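Local coordinates for protein H subunit of photosynthetic reaction center complex (PDB 6Z5S) that forms the H subunit of a bacterial photosynthetic reaction centre, probably bracing the membrane-embedded subunits from the cytoplasmic side and assisting proton delivery to the secondary quinone, at residues G36-A41 against R48-G53; V83-A88 against D105-G110. All blocks are in the same frame, centred on the assembly; numbering follows the deposited sequence.

Running from the N terminus, the chain passes through the single membrane helix 9-31 and enters an irregular loop. Contact 1 closes a short loop, bringing 48-53 back against 36-41 across six intervening residues and forming part of a cardiolipin site. Strands 61-64 and 70-73 follow before contact 2 opens. That contact closes over strand 96-98 and helix 102-105, joining the start of strand 85-87 to the loop leaving the helix. The two contacts lie in series, neither nested nor crossed, with their centres 21 Å apart and their nearest atoms about 11 Å apart. All four segments belong to the N-terminal region of the H chain.

Contact 1: G36-A41 against R48-G53; sequences GYPLVA and RLAKIG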
ATOM      1  N   GLY D  36      -7.273  22.982 -15.249  1.00 36.55           N
ATOM      2  CA  GLY D  36      -6.533  24.095 -14.696  1.00 36.55           C
ATOM      3  C   GLY D  36      -5.417  24.624 -15.555  1.00 36.55           C
ATOM      4  O   GLY D  36      -4.485  25.230 -15.027  1.00 36.55           O
ATOM      5  N   TYR D  37      -5.480  24.426 -16.865  1.00 37.29           N
ATOM      6  CA  TYR D  37      -4.425  24.868 -17.759  1.00 37.29           C
ATOM      7  C   TYR D  37      -5.041  25.492 -18.998  1.00 37.29           C
ATOM      8  O   TYR D  37      -6.136  25.096 -19.412  1.00 37.29           O
ATOM      9  CB  TYR D  37      -3.507  23.706 -18.156  1.00 37.29           C
ATOM     10  CG  TYR D  37      -2.536  23.351 -17.070  1.00 37.29           C
ATOM     11  CD1 TYR D  37      -2.881  22.450 -16.079  1.00 37.29           C
ATOM     12  CD2 TYR D  37      -1.287  23.932 -17.019  1.00 37.29           C
ATOM     13  CE1 TYR D  37      -2.009  22.133 -15.078  1.00 37.29           C
ATOM     14  CE2 TYR D  37      -0.402  23.618 -16.020  1.00 37.29           C
ATOM     15  CZ  TYR D  37      -0.769  22.720 -15.051  1.00 37.29           C
ATOM     16  OH  TYR D  37       0.114  22.400 -14.052  1.00 37.29           O
ATOM     17  N   PRO D  38      -4.366  26.469 -19.614  1.00 38.79           N
ATOM     18  CA  PRO D  38      -3.047  27.016 -19.282  1.00 38.79           C
ATOM     19  C   PRO D  38      -3.022  27.814 -17.992  1.00 38.79           C
ATOM     20  O   PRO D  38      -4.064  28.179 -17.468  1.00 38.79           O
ATOM     21  CB  PRO D  38      -2.735  27.925 -20.471  1.00 38.79           C
ATOM     22  CG  PRO D  38      -3.705  27.553 -21.519  1.00 38.79           C
ATOM     23  CD  PRO D  38      -4.919  27.111 -20.810  1.00 38.79           C
ATOM     24  N   LEU D  39      -1.826  28.076 -17.491  1.00 39.69           N
ATOM     25  CA  LEU D  39      -1.675  28.795 -16.243  1.00 39.69           C
ATOM     26  C   LEU D  39      -1.968  30.273 -16.435  1.00 39.69           C
ATOM     27  O   LEU D  39      -1.780  30.832 -17.517  1.00 39.69           O
ATOM     28  CB  LEU D  39      -0.264  28.619 -15.694  1.00 39.69           C
ATOM     29  CG  LEU D  39       0.117  27.197 -15.298  1.00 39.69           C
ATOM     30  CD1 LEU D  39       1.547  27.161 -14.821  1.00 39.69           C
ATOM     31  CD2 LEU D  39      -0.814  26.677 -14.230  1.00 39.69           C
ATOM     32  N   VAL D  40      -2.431  30.906 -15.366  1.00 43.65           N
ATOM     33  CA  VAL D  40      -2.694  32.337 -15.359  1.00 43.65           C
ATOM     34  C   VAL D  40      -1.461  33.031 -14.798  1.00 43.65           C
ATOM     35  O   VAL D  40      -1.165  32.918 -13.609  1.00 43.65           O
ATOM     36  CB  VAL D  40      -3.939  32.675 -14.536  1.00 43.65           C
ATOM     37  CG1 VAL D  40      -4.237  34.148 -14.634  1.00 43.65           C
ATOM     38  CG2 VAL D  40      -5.117  31.853 -15.007  1.00 43.65           C
ATOM     39  N   ALA D  41      -0.745  33.751 -15.652  1.00 51.48           N
ATOM     40  CA  ALA D  41       0.441  34.470 -15.211  1.00 51.48           C
ATOM     41  C   ALA D  41       0.057  35.598 -14.265  1.00 51.48           C
ATOM     42  O   ALA D  41      -0.970  36.256 -14.439  1.00 51.48           O
ATOM     43  CB  ALA D  41       1.201  35.023 -16.410  1.00 51.48           C
ATOM     44  N   ARG D  48       1.628  37.203 -23.078  1.00 47.65           N
ATOM     45  CA  ARG D  48       1.445  36.946 -24.500  1.00 47.65           C
ATOM     46  C   ARG D  48       1.437  35.453 -24.798  1.00 47.65           C
ATOM     47  O   ARG D  48       0.574  34.964 -25.533  1.00 47.65           O
ATOM     48  CB  ARG D  48       2.535  37.643 -25.306  1.00 47.65           C
ATOM     49  CG  ARG D  48       2.396  37.418 -26.788  1.00 47.65           C
ATOM     50  CD  ARG D  48       3.435  38.167 -27.566  1.00 47.65           C
ATOM     51  NE  ARG D  48       3.691  37.507 -28.834  1.00 47.65           N
ATOM     52  CZ  ARG D  48       4.765  37.720 -29.580  1.00 47.65           C
ATOM     53  NH1 ARG D  48       4.914  37.069 -30.720  1.00 47.65           N
ATOM     54  NH2 ARG D  48       5.689  38.581 -29.184  1.00 47.65           N
ATOM     55  N   LEU D  49       2.393  34.715 -24.252  1.00 45.43           N
ATOM     56  CA  LEU D  49       2.479  33.279 -24.466  1.00 45.43           C
ATOM     57  C   LEU D  49       1.996  32.538 -23.231  1.00 45.43           C
ATOM     58  O   LEU D  49       2.204  32.989 -22.102  1.00 45.43           O
ATOM     59  CB  LEU D  49       3.908  32.855 -24.794  1.00 45.43           C
ATOM     60  CG  LEU D  49       4.581  33.575 -25.955  1.00 45.43           C
ATOM     61  CD1 LEU D  49       5.901  32.915 -26.274  1.00 45.43           C
ATOM     62  CD2 LEU D  49       3.674  33.561 -27.161  1.00 45.43           C
ATOM     63  N   ALA D  50       1.372  31.388 -23.451  1.00 45.55           N
ATOM     64  CA  ALA D  50       0.795  30.631 -22.354  1.00 45.55           C
ATOM     65  C   ALA D  50       1.873  29.936 -21.532  1.00 45.55           C
ATOM     66  O   ALA D  50       2.919  29.535 -22.044  1.00 45.55           O
ATOM     67  CB  ALA D  50      -0.193  29.598 -22.892  1.00 45.55           C
ATOM     68  N   LYS D  51       1.605  29.801 -20.238  1.00 42.25           N
ATOM     69  CA  LYS D  51       2.432  29.010 -19.340  1.00 42.25           C
ATOM     70  C   LYS D  51       1.776  27.651 -19.165  1.00 42.25           C
ATOM     71  O   LYS D  51       0.607  27.572 -18.779  1.00 42.25           O
ATOM     72  CB  LYS D  51       2.593  29.697 -17.987  1.00 42.25           C
ATOM     73  CG  LYS D  51       3.248  31.042 -18.052  1.00 42.25           C
ATOM     74  CD  LYS D  51       3.740  31.464 -16.687  1.00 42.25           C
ATOM     75  CE  LYS D  51       4.675  30.434 -16.113  1.00 42.25           C
ATOM     76  NZ  LYS D  51       5.827  31.066 -15.427  1.00 42.25           N
ATOM     77  N   ILE D  52       2.511  26.588 -19.468  1.00 42.34           N
ATOM     78  CA  ILE D  52       1.923  25.258 -19.399  1.00 42.34           C
ATOM     79  C   ILE D  52       2.734  24.315 -18.517  1.00 42.34           C
ATOM     80  O   ILE D  52       2.165  23.562 -17.723  1.00 42.34           O
ATOM     81  CB  ILE D  52       1.717  24.687 -20.810  1.00 42.34           C
ATOM     82  CG1 ILE D  52       2.971  24.836 -21.653  1.00 42.34           C
ATOM     83  CG2 ILE D  52       0.585  25.409 -21.496  1.00 42.34           C
ATOM     84  CD1 ILE D  52       2.807  24.277 -23.029  1.00 42.34           C
ATOM     85  N   GLY D  53       4.051  24.323 -18.651  1.00 42.21           N
ATOM     86  CA  GLY D  53       4.905  23.401 -17.932  1.00 42.21           C
ATOM     87  C   GLY D  53       5.570  22.405 -18.864  1.00 42.21           C
ATOM     88  O   GLY D  53       5.265  22.315 -20.051  1.00 42.21           O
TER
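Leu39 and Lys51 meet where two extended loop segments run antiparallel beyond the transmembrane helix, forming part of a cardiolipin site. The direct polar link between the segments is from Leu39 N to Lys51 O, 2.8 Å long and nearly straight at 168°; the donor approaches close to the line of the carbonyl bond. The side chain of Lys51 starts across from Leu39, its CB 3.8 Å from Leu39 CB, and the two side chains run at a slant to each other, with Leu39 CD1 4.2 Å from Lys51 CB. CG and CD then carry the chain past Leu39 and alongside Ala41, whose CB lies 4.4 Å from Lys51 CD. Bends at chi3 (56°) and chi4 lead CE and NZ away from 36-41 toward lipid, where NZ forms salt bridges with phosphate oxygens of two cardiolipins. The ammonium would be expected to offset part of the headgroup charge.

Beside this pair, Pro38, which follows a cis peptide bond, presents its CB to Ala50 CB at 3.9 Å and to Ile52 CG2 at 4.3 Å, an apolar patch on the more exposed side. Tyr37, which also lines a cardiolipin site, brings ring atom CE2 obliquely to Ile52 O; that oxygen also accepts a hydrogen bond from Lys33 NZ. Leu39 and Tyr37 pack in addition on apolar side chains of another protein chain. The backbone N atoms of Ile52 and Gly53 both donate to one cardiolipin oxygen, OA4.

Contact 2: V83-A88 against D105-G110; sequences VALTPA and DGVGPG
An inverse gamma turn centred on Ala84 presents this residue to Asp105, the last residue of helix 102-105. The turn is closed by a weak bond from Leu85 N to Val83 O. Ala84 CB lies over the face of the Asp105 carboxylate, 3.5 Å from OD2 and 3.6 Å from CG, a van der Waals approach without a hydrogen bond.

The apolar half of the contact is carried mainly by CG1 of Val107. With CG1 anti to its carbonyl carbon (chi1 -60°), that methyl reaches Leu85 CG at 3.9 Å and Val83 CB at 4.1 Å, and also comes near Ala84 O. Leu85 and Val107 lie alongside each other, pointing opposite ways, and Leu85 CD1 lies beside Val107 CB. Leu85 begins strand 85-87, which pairs antiparallel with 96-98 in a small two-stranded sheet; Phe96 and Pro98 of the partner strand pack on Leu85 and Val107 respectively.

Gly106, with positive phi (72°), takes the chain out of the helix and toward Val107. The carbonyls of Asp105 and Gly106 accept hydrogen bonds from Arg80, Asp105 O from NH1 and Gly106 O from NH2. Beyond them Val107 O accepts a bond from Gly110 N at 3.0 Å.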
ATOM      1  N   VAL D  83     -13.426  37.486 -10.549  1.00 45.81           N
ATOM      2  CA  VAL D  83     -14.274  37.531  -9.374  1.00 45.81           C
ATOM      3  C   VAL D  83     -13.995  38.828  -8.622  1.00 45.81           C
ATOM      4  O   VAL D  83     -13.207  39.662  -9.057  1.00 45.81           O
ATOM      5  CB  VAL D  83     -14.073  36.307  -8.461  1.00 45.81           C
ATOM      6  CG1 VAL D  83     -14.528  35.049  -9.160  1.00 45.81           C
ATOM      7  CG2 VAL D  83     -12.622  36.182  -8.079  1.00 45.81           C
ATOM      8  N   ALA D  84     -14.658  38.985  -7.477  1.00 45.13           N
ATOM      9  CA  ALA D  84     -14.596  40.224  -6.703  1.00 45.13           C
ATOM     10  C   ALA D  84     -13.413  40.161  -5.745  1.00 45.13           C
ATOM     11  O   ALA D  84     -13.553  39.951  -4.540  1.00 45.13           O
ATOM     12  CB  ALA D  84     -15.905  40.450  -5.960  1.00 45.13           C
ATOM     13  N   LEU D  85     -12.223  40.367  -6.299  1.00 43.74           N
ATOM     14  CA  LEU D  85     -10.991  40.274  -5.534  1.00 43.74           C
ATOM     15  C   LEU D  85     -10.017  41.335  -6.012  1.00 43.74           C
ATOM     16  O   LEU D  85     -10.003  41.697  -7.188  1.00 43.74           O
ATOM     17  CB  LEU D  85     -10.353  38.890  -5.669  1.00 43.74           C
ATOM     18  CG  LEU D  85     -10.911  37.781  -4.788  1.00 43.74           C
ATOM     19  CD1 LEU D  85     -10.375  36.458  -5.246  1.00 43.74           C
ATOM     20  CD2 LEU D  85     -10.537  38.025  -3.352  1.00 43.74           C
ATOM     21  N   THR D  86      -9.198  41.828  -5.090  1.00 41.45           N
ATOM     22  CA  THR D  86      -8.167  42.774  -5.476  1.00 41.45           C
ATOM     23  C   THR D  86      -6.846  42.409  -4.816  1.00 41.45           C
ATOM     24  O   THR D  86      -6.822  42.015  -3.650  1.00 41.45           O
ATOM     25  CB  THR D  86      -8.560  44.212  -5.114  1.00 41.45           C
ATOM     26  OG1 THR D  86      -7.555  45.111  -5.591  1.00 41.45           O
ATOM     27  CG2 THR D  86      -8.727  44.384  -3.616  1.00 41.45           C
ATOM     28  N   PRO D  87      -5.737  42.505  -5.541  1.00 39.33           N
ATOM     29  CA  PRO D  87      -4.453  42.084  -4.971  1.00 39.33           C
ATOM     30  C   PRO D  87      -4.067  42.936  -3.773  1.00 39.33           C
ATOM     31  O   PRO D  87      -4.108  44.165  -3.821  1.00 39.33           O
ATOM     32  CB  PRO D  87      -3.474  42.258  -6.135  1.00 39.33           C
ATOM     33  CG  PRO D  87      -4.167  43.120  -7.105  1.00 39.33           C
ATOM     34  CD  PRO D  87      -5.618  42.870  -6.957  1.00 39.33           C
ATOM     35  N   ALA D  88      -3.696  42.262  -2.688  1.00 38.84           N
ATOM     36  CA  ALA D  88      -3.255  42.941  -1.480  1.00 38.84           C
ATOM     37  C   ALA D  88      -1.895  43.597  -1.638  1.00 38.84           C
ATOM     38  O   ALA D  88      -1.462  44.304  -0.724  1.00 38.84           O
ATOM     39  CB  ALA D  88      -3.210  41.958  -0.315  1.00 38.84           C
ATOM     40  N   ASP D 105     -19.978  37.022  -3.000  1.00 53.61           N
ATOM     41  CA  ASP D 105     -19.062  36.992  -4.131  1.00 53.61           C
ATOM     42  C   ASP D 105     -18.639  35.575  -4.477  1.00 53.61           C
ATOM     43  O   ASP D 105     -18.397  35.270  -5.649  1.00 53.61           O
ATOM     44  CB  ASP D 105     -17.830  37.836  -3.828  1.00 53.61           C
ATOM     45  CG  ASP D 105     -18.180  39.236  -3.397  1.00 53.61           C
ATOM     46  OD1 ASP D 105     -19.340  39.646  -3.597  1.00 53.61           O
ATOM     47  OD2 ASP D 105     -17.298  39.923  -2.847  1.00 53.61           O
ATOM     48  N   GLY D 106     -18.545  34.700  -3.483  1.00 49.01           N
ATOM     49  CA  GLY D 106     -18.007  33.382  -3.719  1.00 49.01           C
ATOM     50  C   GLY D 106     -16.515  33.433  -3.952  1.00 49.01           C
ATOM     51  O   GLY D 106     -16.031  33.057  -5.021  1.00 49.01           O
ATOM     52  N   VAL D 107     -15.773  33.914  -2.957  1.00 44.01           N
ATOM     53  CA  VAL D 107     -14.325  34.018  -3.036  1.00 44.01           C
ATOM     54  C   VAL D 107     -13.724  33.368  -1.801  1.00 44.01           C
ATOM     55  O   VAL D 107     -14.369  33.241  -0.760  1.00 44.01           O
ATOM     56  CB  VAL D 107     -13.845  35.476  -3.164  1.00 44.01           C
ATOM     57  CG1 VAL D 107     -14.416  36.107  -4.408  1.00 44.01           C
ATOM     58  CG2 VAL D 107     -14.234  36.266  -1.942  1.00 44.01           C
ATOM     59  N   GLY D 108     -12.471  32.952  -1.933  1.00 40.97           N
ATOM     60  CA  GLY D 108     -11.763  32.315  -0.851  1.00 40.97           C
ATOM     61  C   GLY D 108     -12.350  30.971  -0.498  1.00 40.97           C
ATOM     62  O   GLY D 108     -12.752  30.197  -1.369  1.00 40.97           O
ATOM     63  N   PRO D 109     -12.406  30.661   0.799  1.00 41.73           N
ATOM     64  CA  PRO D 109     -13.110  29.447   1.234  1.00 41.73           C
ATOM     65  C   PRO D 109     -14.567  29.416   0.825  1.00 41.73           C
ATOM     66  O   PRO D 109     -15.189  28.352   0.906  1.00 41.73           O
ATOM     67  CB  PRO D 109     -12.968  29.489   2.757  1.00 41.73           C
ATOM     68  CG  PRO D 109     -11.781  30.312   2.992  1.00 41.73           C
ATOM     69  CD  PRO D 109     -11.745  31.340   1.920  1.00 41.73           C
ATOM     70  N   GLY D 110     -15.132  30.535   0.391  1.00 41.99           N
ATOM     71  CA  GLY D 110     -16.495  30.588  -0.083  1.00 41.99           C
ATOM     72  C   GLY D 110     -16.654  30.499  -1.579  1.00 41.99           C
ATOM     73  O   GLY D 110     -17.745  30.779  -2.086  1.00 41.99           O
TER